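Local coordinates for protein endoglucanase FnCel5A (Fervidobacterium nodosum, PDB 3NCO) that probably hydrolyses internal beta-1,4-glucosidic bonds of cellulose, using a family 5 glycoside hydrolase (beta/alpha)8 barrel, at residues Phe142-Gln147 and Leu258-Ala263; Trp181-Tyr186 and Tyr204-Asn209; Glu236-His241 and Val273-Thr278. All blocks are in the same frame, centred on the assembly; numbering follows the deposited sequence.

Contact 1. Residues Phe142-Gln147 and Leu258-Ala263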
loop_
_atom_site.group_PDB
_atom_site.type_symbol
_atom_site.label_atom_id
_atom_site.label_comp_id
_atom_site.label_asym_id
_atom_site.label_seq_id
_atom_site.Cartn_x
_atom_site.Cartn_y
_atom_site.Cartn_z
ATOM N N PHE A 142 4.451 7.125 3.966
ATOM C CA PHE A 142 5.585 6.232 3.711
ATOM C C PHE A 142 5.193 4.767 3.796
ATOM O O PHE A 142 4.443 4.363 4.684
ATOM C CB PHE A 142 6.781 6.544 4.622
ATOM C CG PHE A 142 8.054 5.899 4.180
ATOM C CD1 PHE A 142 8.636 6.197 2.926
ATOM C CD2 PHE A 142 8.645 4.939 4.993
ATOM C CE1 PHE A 142 9.805 5.533 2.510
ATOM C CE2 PHE A 142 9.831 4.307 4.613
ATOM C CZ PHE A 142 10.408 4.592 3.384
ATOM N N ASN A 143 5.761 3.974 2.895
ATOM C CA ASN A 143 5.532 2.532 2.877
ATOM C C ASN A 143 6.445 1.820 3.861
ATOM O O ASN A 143 7.658 1.941 3.814
ATOM C CB ASN A 143 5.881 2.052 1.469
ATOM C CG ASN A 143 5.740 0.565 1.307
ATOM O OD1 ASN A 143 6.742 -0.160 1.113
ATOM N ND2 ASN A 143 4.575 0.112 1.436
ATOM N N GLU A 144 5.823 1.032 4.751
ATOM C CA GLU A 144 6.634 0.125 5.610
ATOM C C GLU A 144 7.833 0.793 6.306
ATOM O O GLU A 144 8.975 0.525 5.976
ATOM C CB GLU A 144 7.106 -1.075 4.782
ATOM C CG GLU A 144 5.943 -1.949 4.405
ATOM C CD GLU A 144 6.341 -3.184 3.666
ATOM O OE1 GLU A 144 7.538 -3.367 3.371
ATOM O OE2 GLU A 144 5.476 -3.983 3.304
ATOM N N PRO A 145 7.567 1.663 7.283
ATOM C CA PRO A 145 8.658 2.108 8.087
ATOM C C PRO A 145 9.323 0.881 8.656
ATOM O O PRO A 145 8.619 -0.124 8.900
ATOM C CB PRO A 145 7.953 2.828 9.244
ATOM C CG PRO A 145 6.764 3.419 8.594
ATOM C CD PRO A 145 6.278 2.206 7.778
ATOM N N ALA A 146 10.645 0.922 8.806
ATOM C CA ALA A 146 11.415 -0.241 9.335
ATOM C C ALA A 146 12.858 0.089 9.559
ATOM O O ALA A 146 13.268 1.219 9.364
ATOM C CB ALA A 146 11.336 -1.425 8.390
ATOM N N GLN A 147 13.612 -0.896 10.083
ATOM C CA GLN A 147 15.040 -0.723 10.270
ATOM C C GLN A 147 15.259 0.411 11.235
ATOM O O GLN A 147 14.701 0.368 12.324
ATOM C CB GLN A 147 15.799 -0.554 8.941
ATOM C CG GLN A 147 15.716 -1.861 8.114
ATOM C CD GLN A 147 16.716 -1.840 6.971
ATOM O OE1 GLN A 147 17.933 -1.787 7.198
ATOM N NE2 GLN A 147 16.224 -1.853 5.747
ATOM N N LEU A 258 -5.942 -2.672 4.620
ATOM C CA LEU A 258 -4.938 -3.702 4.426
ATOM C C LEU A 258 -4.276 -3.389 3.066
ATOM O O LEU A 258 -4.831 -3.759 2.003
ATOM C CB LEU A 258 -5.683 -5.070 4.363
ATOM C CG LEU A 258 -4.878 -6.291 3.864
ATOM C CD1 LEU A 258 -3.664 -6.457 4.765
ATOM C CD2 LEU A 258 -5.701 -7.611 3.829
ATOM N N GLY A 259 -3.130 -2.676 3.111
ATOM C CA GLY A 259 -2.594 -2.061 1.896
ATOM C C GLY A 259 -1.867 -2.979 0.972
ATOM O O GLY A 259 -1.717 -2.675 -0.209
ATOM N N GLU A 260 -1.360 -4.094 1.519
ATOM C CA GLU A 260 -0.815 -5.108 0.638
ATOM C C GLU A 260 -1.157 -6.437 1.216
ATOM O O GLU A 260 -1.124 -6.646 2.424
ATOM C CB GLU A 260 0.704 -5.044 0.531
ATOM C CG GLU A 260 1.230 -3.762 0.009
ATOM C CD GLU A 260 2.743 -3.744 -0.063
ATOM O OE1 GLU A 260 3.405 -4.809 0.115
ATOM O OE2 GLU A 260 3.359 -2.600 -0.182
ATOM N N PHE A 261 -1.449 -7.369 0.328
ATOM C CA PHE A 261 -1.526 -8.788 0.669
ATOM C C PHE A 261 -1.350 -9.646 -0.573
ATOM O O PHE A 261 -1.867 -9.303 -1.634
ATOM C CB PHE A 261 -2.828 -9.165 1.446
ATOM C CG PHE A 261 -4.082 -9.280 0.592
ATOM C CD1 PHE A 261 -4.741 -8.149 0.158
ATOM C CD2 PHE A 261 -4.633 -10.540 0.326
ATOM C CE1 PHE A 261 -5.945 -8.246 -0.612
ATOM C CE2 PHE A 261 -5.772 -10.666 -0.403
ATOM C CZ PHE A 261 -6.451 -9.549 -0.884
ATOM N N GLY A 262 -0.578 -10.733 -0.482
ATOM C CA GLY A 262 -0.435 -11.581 -1.687
ATOM C C GLY A 262 0.534 -12.725 -1.465
ATOM O O GLY A 262 1.344 -12.666 -0.548
ATOM N N ALA A 263 0.451 -13.749 -2.323
ATOM C CA ALA A 263 1.360 -14.893 -2.248
ATOM C C ALA A 263 2.144 -14.985 -3.561
ATOM O O ALA A 263 1.556 -14.958 -4.649
ATOM C CB ALA A 263 0.591 -16.187 -1.992
HETATM O O HOH W 1 5.846 -2.818 0.335
#

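Contact 2. Residues Trp181-Tyr186 and Tyr204-Asn209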
loop_
_atom_site.group_PDB
_atom_site.type_symbol
_atom_site.label_atom_id
_atom_site.label_comp_id
_atom_site.label_asym_id
_atom_site.label_seq_id
_atom_site.Cartn_x
_atom_site.Cartn_y
_atom_site.Cartn_z
ATOM N N TRP A 181 7.967 -2.811 9.093
ATOM C CA TRP A 181 7.477 -3.407 7.828
ATOM C C TRP A 181 5.955 -3.489 7.741
ATOM O O TRP A 181 5.436 -4.250 6.888
ATOM C CB TRP A 181 8.042 -4.820 7.624
ATOM C CG TRP A 181 9.473 -4.864 7.730
ATOM C CD1 TRP A 181 10.230 -5.440 8.744
ATOM C CD2 TRP A 181 10.385 -4.334 6.801
ATOM N NE1 TRP A 181 11.552 -5.287 8.473
ATOM C CE2 TRP A 181 11.688 -4.619 7.286
ATOM C CE3 TRP A 181 10.247 -3.673 5.593
ATOM C CZ2 TRP A 181 12.831 -4.235 6.610
ATOM C CZ3 TRP A 181 11.398 -3.278 4.913
ATOM C CH2 TRP A 181 12.669 -3.578 5.416
ATOM N N SER A 182 5.243 -2.782 8.632
ATOM C CA SER A 182 3.774 -2.794 8.602
ATOM C C SER A 182 3.188 -4.196 8.943
ATOM O O SER A 182 2.041 -4.525 8.612
ATOM C CB SER A 182 3.284 -2.109 7.287
ATOM O OG SER A 182 3.957 -0.823 7.200
ATOM N N ASN A 183 3.963 -4.949 9.712
ATOM C CA ASN A 183 3.495 -6.255 10.176
ATOM C C ASN A 183 2.399 -6.048 11.242
ATOM O O ASN A 183 2.498 -5.127 12.087
ATOM C CB ASN A 183 4.674 -7.029 10.747
ATOM C CG ASN A 183 4.252 -8.353 11.389
ATOM O OD1 ASN A 183 3.776 -8.382 12.528
ATOM N ND2 ASN A 183 4.433 -9.439 10.652
ATOM N N TYR A 184 1.334 -6.847 11.133
ATOM C CA TYR A 184 0.098 -6.671 11.919
ATOM C C TYR A 184 0.393 -6.516 13.411
ATOM O O TYR A 184 -0.286 -5.741 14.086
ATOM C CB TYR A 184 -0.893 -7.853 11.671
ATOM C CG TYR A 184 -0.494 -9.038 12.493
ATOM C CD1 TYR A 184 -1.004 -9.206 13.783
ATOM C CD2 TYR A 184 0.484 -9.923 12.040
ATOM C CE1 TYR A 184 -0.581 -10.237 14.592
ATOM C CE2 TYR A 184 0.946 -10.984 12.879
ATOM C CZ TYR A 184 0.377 -11.121 14.150
ATOM O OH TYR A 184 0.833 -12.115 14.993
ATOM N N SER A 185 1.409 -7.218 13.920
ATOM C CA SER A 185 1.594 -7.285 15.360
ATOM C C SER A 185 2.159 -6.000 15.929
ATOM O O SER A 185 2.166 -5.824 17.177
ATOM C CB SER A 185 2.493 -8.442 15.748
ATOM O OG SER A 185 3.793 -8.235 15.259
ATOM N N TYR A 186 2.666 -5.115 15.074
ATOM C CA TYR A 186 3.273 -3.888 15.564
ATOM C C TYR A 186 2.277 -2.731 15.603
ATOM O O TYR A 186 2.635 -1.592 15.849
ATOM C CB TYR A 186 4.503 -3.543 14.690
ATOM C CG TYR A 186 5.639 -4.496 14.868
ATOM C CD1 TYR A 186 6.660 -4.205 15.763
ATOM C CD2 TYR A 186 5.701 -5.687 14.132
ATOM C CE1 TYR A 186 7.712 -5.092 15.956
ATOM C CE2 TYR A 186 6.774 -6.585 14.308
ATOM C CZ TYR A 186 7.770 -6.254 15.210
ATOM O OH TYR A 186 8.838 -7.109 15.405
ATOM N N TYR A 204 -0.114 -7.667 5.024
ATOM C CA TYR A 204 -0.288 -9.020 5.509
ATOM C C TYR A 204 0.298 -10.045 4.558
ATOM O O TYR A 204 -0.172 -10.195 3.427
ATOM C CB TYR A 204 -1.756 -9.382 5.793
ATOM C CG TYR A 204 -1.856 -10.606 6.697
ATOM C CD1 TYR A 204 -1.514 -10.529 8.047
ATOM C CD2 TYR A 204 -2.304 -11.838 6.186
ATOM C CE1 TYR A 204 -1.596 -11.684 8.852
ATOM C CE2 TYR A 204 -2.395 -12.968 6.959
ATOM C CZ TYR A 204 -2.046 -12.883 8.290
ATOM O OH TYR A 204 -2.157 -13.976 9.087
ATOM N N TYR A 205 1.302 -10.765 5.067
ATOM C CA TYR A 205 1.973 -11.827 4.317
ATOM C C TYR A 205 2.256 -13.086 5.162
ATOM O O TYR A 205 3.130 -13.890 4.816
ATOM C CB TYR A 205 3.306 -11.282 3.829
ATOM C CG TYR A 205 3.150 -10.234 2.748
ATOM C CD1 TYR A 205 2.806 -10.597 1.457
ATOM C CD2 TYR A 205 3.414 -8.851 3.012
ATOM C CE1 TYR A 205 2.711 -9.670 0.446
ATOM C CE2 TYR A 205 3.326 -7.912 1.985
ATOM C CZ TYR A 205 2.977 -8.314 0.705
ATOM O OH TYR A 205 2.910 -7.417 -0.328
ATOM N N GLU A 206 1.498 -13.279 6.241
ATOM C CA GLU A 206 1.641 -14.504 7.042
ATOM C C GLU A 206 0.842 -15.636 6.460
ATOM O O GLU A 206 -0.271 -15.403 5.958
ATOM C CB GLU A 206 1.183 -14.256 8.466
ATOM C CG GLU A 206 1.958 -13.060 9.068
ATOM C CD GLU A 206 3.458 -13.252 8.923
ATOM O OE1 GLU A 206 3.980 -14.366 9.158
ATOM O OE2 GLU A 206 4.160 -12.313 8.513
ATOM N N PRO A 207 1.374 -16.867 6.548
ATOM C CA PRO A 207 2.712 -17.303 7.015
ATOM C C PRO A 207 3.755 -16.857 6.002
ATOM O O PRO A 207 3.584 -17.129 4.801
ATOM C CB PRO A 207 2.591 -18.850 7.048
ATOM C CG PRO A 207 1.125 -19.080 7.069
ATOM C CD PRO A 207 0.526 -18.018 6.217
ATOM N N PHE A 208 4.789 -16.136 6.452
ATOM C CA PHE A 208 5.775 -15.569 5.534
ATOM C C PHE A 208 6.498 -16.665 4.762
ATOM O O PHE A 208 6.834 -16.461 3.581
ATOM C CB PHE A 208 6.778 -14.710 6.303
ATOM C CG PHE A 208 7.502 -13.725 5.467
ATOM C CD1 PHE A 208 6.925 -12.486 5.206
ATOM C CD2 PHE A 208 8.794 -13.991 4.979
ATOM C CE1 PHE A 208 7.585 -11.529 4.439
ATOM C CE2 PHE A 208 9.483 -12.997 4.206
ATOM C CZ PHE A 208 8.859 -11.781 3.954
ATOM N N ASN A 209 6.674 -17.839 5.398
ATOM C CA ASN A 209 7.331 -18.937 4.682
ATOM C C ASN A 209 6.419 -19.549 3.619
ATOM O O ASN A 209 6.887 -20.309 2.749
ATOM C CB ASN A 209 7.956 -19.985 5.637
ATOM C CG ASN A 209 6.911 -20.839 6.371
ATOM O OD1 ASN A 209 5.697 -20.574 6.312
ATOM N ND2 ASN A 209 7.391 -21.828 7.122
#

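Contact 3. Residues Glu236-His241 and Val273-Thr278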
loop_
_atom_site.group_PDB
_atom_site.type_symbol
_atom_site.label_atom_id
_atom_site.label_comp_id
_atom_site.label_asym_id
_atom_site.label_seq_id
_atom_site.Cartn_x
_atom_site.Cartn_y
_atom_site.Cartn_z
ATOM N N GLU A 236 -7.928 -19.807 11.382
ATOM C CA GLU A 236 -7.932 -19.202 12.700
ATOM C C GLU A 236 -6.643 -18.406 12.958
ATOM O O GLU A 236 -6.678 -17.372 13.631
ATOM C CB GLU A 236 -8.165 -20.282 13.790
ATOM C CG GLU A 236 -8.221 -19.698 15.200
ATOM C CD GLU A 236 -9.161 -18.488 15.315
ATOM O OE1 GLU A 236 -10.270 -18.505 14.724
ATOM O OE2 GLU A 236 -8.774 -17.514 15.998
ATOM N N GLN A 237 -5.496 -18.850 12.433
ATOM C CA GLN A 237 -4.267 -18.027 12.600
ATOM C C GLN A 237 -4.480 -16.630 12.033
ATOM O O GLN A 237 -4.098 -15.629 12.660
ATOM C CB GLN A 237 -3.022 -18.665 11.931
ATOM C CG GLN A 237 -2.484 -19.976 12.582
ATOM C CD GLN A 237 -1.522 -19.685 13.754
ATOM O OE1 GLN A 237 -0.640 -18.803 13.632
ATOM N NE2 GLN A 237 -1.694 -20.396 14.888
ATOM N N ILE A 238 -5.095 -16.549 10.847
ATOM C CA ILE A 238 -5.316 -15.247 10.191
ATOM C C ILE A 238 -6.383 -14.438 10.962
ATOM O O ILE A 238 -6.222 -13.244 11.212
ATOM C CB ILE A 238 -5.745 -15.400 8.712
ATOM C CG1 ILE A 238 -4.634 -16.131 7.950
ATOM C CG2 ILE A 238 -6.097 -14.018 8.044
ATOM C CD1 ILE A 238 -5.002 -16.478 6.487
ATOM N N ARG A 239 -7.488 -15.083 11.299
ATOM C CA ARG A 239 -8.536 -14.402 12.056
ATOM C C ARG A 239 -7.976 -13.786 13.359
ATOM O O ARG A 239 -8.320 -12.671 13.716
ATOM C CB ARG A 239 -9.680 -15.383 12.353
ATOM C CG ARG A 239 -10.907 -14.616 12.904
ATOM C CD ARG A 239 -12.101 -15.475 13.212
ATOM N NE ARG A 239 -12.277 -16.590 12.288
ATOM C CZ ARG A 239 -12.802 -16.488 11.073
ATOM N NH1 ARG A 239 -13.209 -15.307 10.626
ATOM N NH2 ARG A 239 -12.939 -17.571 10.311
ATOM N N ASN A 240 -7.144 -14.542 14.085
ATOM C CA ASN A 240 -6.565 -14.087 15.348
ATOM C C ASN A 240 -5.736 -12.819 15.061
ATOM O O ASN A 240 -5.785 -11.835 15.802
ATOM C CB ASN A 240 -5.720 -15.239 15.980
ATOM C CG ASN A 240 -5.136 -14.914 17.381
ATOM O OD1 ASN A 240 -5.874 -14.738 18.371
ATOM N ND2 ASN A 240 -3.809 -14.896 17.471
ATOM N N HIS A 241 -4.926 -12.870 13.995
ATOM C CA HIS A 241 -4.110 -11.697 13.620
ATOM C C HIS A 241 -4.981 -10.450 13.327
ATOM O O HIS A 241 -4.670 -9.334 13.768
ATOM C CB HIS A 241 -3.295 -12.053 12.390
ATOM C CG HIS A 241 -2.251 -13.097 12.655
ATOM N ND1 HIS A 241 -1.650 -13.812 11.645
ATOM C CD2 HIS A 241 -1.700 -13.539 13.813
ATOM C CE1 HIS A 241 -0.739 -14.619 12.162
ATOM N NE2 HIS A 241 -0.751 -14.474 13.478
ATOM N N VAL A 273 -4.706 -19.442 -4.157
ATOM C CA VAL A 273 -6.104 -19.110 -4.369
ATOM C C VAL A 273 -6.872 -19.164 -3.034
ATOM O O VAL A 273 -7.638 -18.216 -2.718
ATOM C CB VAL A 273 -6.716 -20.085 -5.414
ATOM C CG1 VAL A 273 -8.247 -20.085 -5.320
ATOM C CG2 VAL A 273 -6.255 -19.706 -6.804
ATOM N N LYS A 274 -6.642 -20.247 -2.272
ATOM C CA LYS A 274 -7.274 -20.402 -0.943
ATOM C C LYS A 274 -6.815 -19.330 0.069
ATOM O O LYS A 274 -7.642 -18.770 0.809
ATOM C CB LYS A 274 -6.999 -21.777 -0.379
ATOM C CG LYS A 274 -7.794 -22.874 -1.063
ATOM C CD LYS A 274 -7.558 -24.230 -0.355
ATOM C CE LYS A 274 -8.064 -25.414 -1.181
ATOM N NZ LYS A 274 -9.440 -25.171 -1.696
ATOM N N TRP A 275 -5.502 -19.089 0.134
ATOM C CA TRP A 275 -4.953 -18.085 1.072
ATOM C C TRP A 275 -5.504 -16.704 0.733
ATOM O O TRP A 275 -5.967 -15.981 1.619
ATOM C CB TRP A 275 -3.407 -18.108 1.031
ATOM C CG TRP A 275 -2.747 -17.178 2.023
ATOM C CD1 TRP A 275 -2.338 -17.491 3.312
ATOM C CD2 TRP A 275 -2.386 -15.800 1.808
ATOM N NE1 TRP A 275 -1.768 -16.379 3.902
ATOM C CE2 TRP A 275 -1.792 -15.338 3.004
ATOM C CE3 TRP A 275 -2.528 -14.912 0.721
ATOM C CZ2 TRP A 275 -1.355 -14.016 3.157
ATOM C CZ3 TRP A 275 -2.075 -13.589 0.866
ATOM C CH2 TRP A 275 -1.509 -13.173 2.086
ATOM N N THR A 276 -5.492 -16.362 -0.562
ATOM C CA THR A 276 -5.910 -15.013 -0.957
ATOM C C THR A 276 -7.371 -14.771 -0.621
ATOM O O THR A 276 -7.748 -13.703 -0.109
ATOM C CB THR A 276 -5.607 -14.777 -2.455
ATOM O OG1 THR A 276 -4.210 -15.025 -2.672
ATOM C CG2 THR A 276 -5.938 -13.328 -2.881
ATOM N N LYS A 277 -8.190 -15.802 -0.885
ATOM C CA LYS A 277 -9.614 -15.697 -0.640
ATOM C C LYS A 277 -9.889 -15.546 0.839
ATOM O O LYS A 277 -10.744 -14.751 1.230
ATOM C CB LYS A 277 -10.283 -16.994 -1.132
ATOM C CG LYS A 277 -11.763 -17.090 -0.903
ATOM C CD LYS A 277 -12.149 -18.533 -1.210
ATOM C CE LYS A 277 -13.501 -18.650 -1.909
ATOM N NZ LYS A 277 -14.576 -17.700 -1.440
ATOM N N THR A 278 -9.164 -16.310 1.673
ATOM C CA THR A 278 -9.365 -16.297 3.118
ATOM C C THR A 278 -8.966 -14.935 3.702
ATOM O O THR A 278 -9.684 -14.348 4.488
ATOM C CB THR A 278 -8.537 -17.417 3.777
ATOM O OG1 THR A 278 -9.044 -18.686 3.348
ATOM C CG2 THR A 278 -8.586 -17.361 5.289
#

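Contact 1. Residues Phe142-Gln147 and Leu258-Ala263
Glu260 OE2 is gripped by three partners. The side-chain nitrogen of Asn143 reaches it in a long, weak hydrogen bond (ND2 to OE2, 3.4 Å) bent to 140° at the hydrogen, a water donates to it, and Arg59 adds a salt bridge. This is the mouth of a (beta/alpha)8 barrel: Asn143-Glu144-Pro145 sits in the loop after strand 137-140, the fourth of the barrel, and Glu260 lies on strand 256-261, the seventh. In family 5 the glutamates at these two places serve as acid/base and nucleophile, and the pair found here is consistent with that pattern.

The amide and carboxylate planes are nearly parallel, 15° apart, although the two side chains run across one another at about a right angle. Asn143 gets there with its CG anti to the backbone N (chi1 178°). Its OD1 accepts from the same water at 2.9 Å, and that water also donates to Glu260 OE2 over a short 2.5 Å, bridging the two groups alongside the weak direct bond.

Glu144 comes in beside this group with an extended chain. Its OE2 stops 3.9 Å from Glu260 OE1, with the carboxylate planes turned 38° apart. Each of these oxygens has a partner of its own: His203 ND1 bonds to Glu144 OE2, and the Tyr205 hydroxyl to Glu260 OE1. On its backbone, the N of Glu144 is bonded to Asp177 OD2 and the carbonyl O to the hydroxyl of Tyr109.

Contact 2. Residues Trp181-Tyr186 and Tyr204-Asn209
The Tyr184 and Tyr204 rings lie side by side and point the same way, with Tyr184 CD2 meeting the edge of the Tyr204 ring, near its plane, at CE1 (4.2 Å). One face of Tyr204 carries the backbone N of Glu206, 3.9 Å above the plane and over its centre; Phe242 meets the ring edge-to-face. Over one face of Tyr184 sits Ser185 CB, offset toward the rim, and His241 stacks on the Tyr184 ring.

The polar ends of Asn183 and Glu206 come near without a hydrogen bond: Asn183 ND2 stands 3.6 Å from Glu206 OE2, the amide and carboxylate planes 63° apart. Glu206 folds its chain at chi2 (-53°), which turns the carboxylate back toward its own backbone, where OE1 takes a weak hydrogen bond from Phe208 N at 3.3 Å. The Asn183 amide is fixed from its other end. Its OD1 accepts from Ser185 N at 3.0 Å and from Ser185 OG at 2.7 Å, the two donors coming from opposite faces of the amide plane, so that rotation of the group is restricted.

The bond from Ser185 N closes an Asx turn just as the chain enters the 3-10 segment at Tyr184. On the other segment, a cis peptide leads into Pro207, at the N-cap position of helix 208-211. Both turns lie in the loops following strands 174-177 and 198-204, on the C-terminal side of a (beta/alpha)8 barrel, which in this fold carries the active site.

Contact 3. Residues Glu236-His241 and Val273-Thr278
Ile238 puts its CD1 methyl into the angle between two side chains of the neighbouring helix. CD1 lies 3.9 Å from Thr278 CG2, methyl against methyl, and 4.1 Å from the indole nitrogen NE1 of Trp275, with Trp275 CD1 only slightly farther away. These are van der Waals touches, since NE1 spends its N-H on the carbonyl O of Glu206, and the three residues that make them are buried. The isoleucine chain is stretched beyond CG1 (chi2 174°), which carries CD1 across to the other helix, and it meets both partners at a slant.

The next shell sets these groups in place. Thr278 has its OG1 beside the backbone N (chi1 -66°), so the hydroxyl turns back along its own helix and donates to Lys274 O at 2.9 Å, while CG2 is left to face Ile238. That carbonyl also takes the regular helical bond from Thr278 N, and the two donors approach it from opposite faces of its plane. A serine here would keep the hydroxyl but lose CG2, and would probably open a gap beside Ile238 CD1, leaving it packed on this helix mainly against Trp275.

Trp228 meets the Trp275 ring edge-to-face. It also touches Ile238 and Thr278, and Val279 and Ile282 continue the apolar surface along the second helix. Farther out, Arg239 NH1 makes a salt bridge to Glu285, and Arg239 NE a long one to Glu236 OE1 at 3.7 Å within its own helix. Helices 232-252 and 269-285 flank strand 256-261 in the sequence, and their side-by-side packing belongs to the outer helical ring of a (beta/alpha)8 barrel.

In the fold
The three contacts run outward from the mouth of one barrel, from about 6 Å (contact 1) to about 19 Å (contact 3) from the chain centre. Between centres, contacts 1 and 2 are about 8 Å apart, contacts 2 and 3 about 12 Å, and contacts 1 and 3 about 17 Å. Trp181 N reaches Pro145 O (2.8 Å) and, with the Tyr205-Glu260 bond, brings loops after the fifth and sixth strands to the border of the probable active site. Outward, Tyr204 OH pairs with His241 ND1 at 2.6 Å; together with the Glu206-Trp275 bond it ties contact 2 to both helices of contact 3. Trp275 CZ3 also packs on Gly262 N of contact 1, at 3.5 Å.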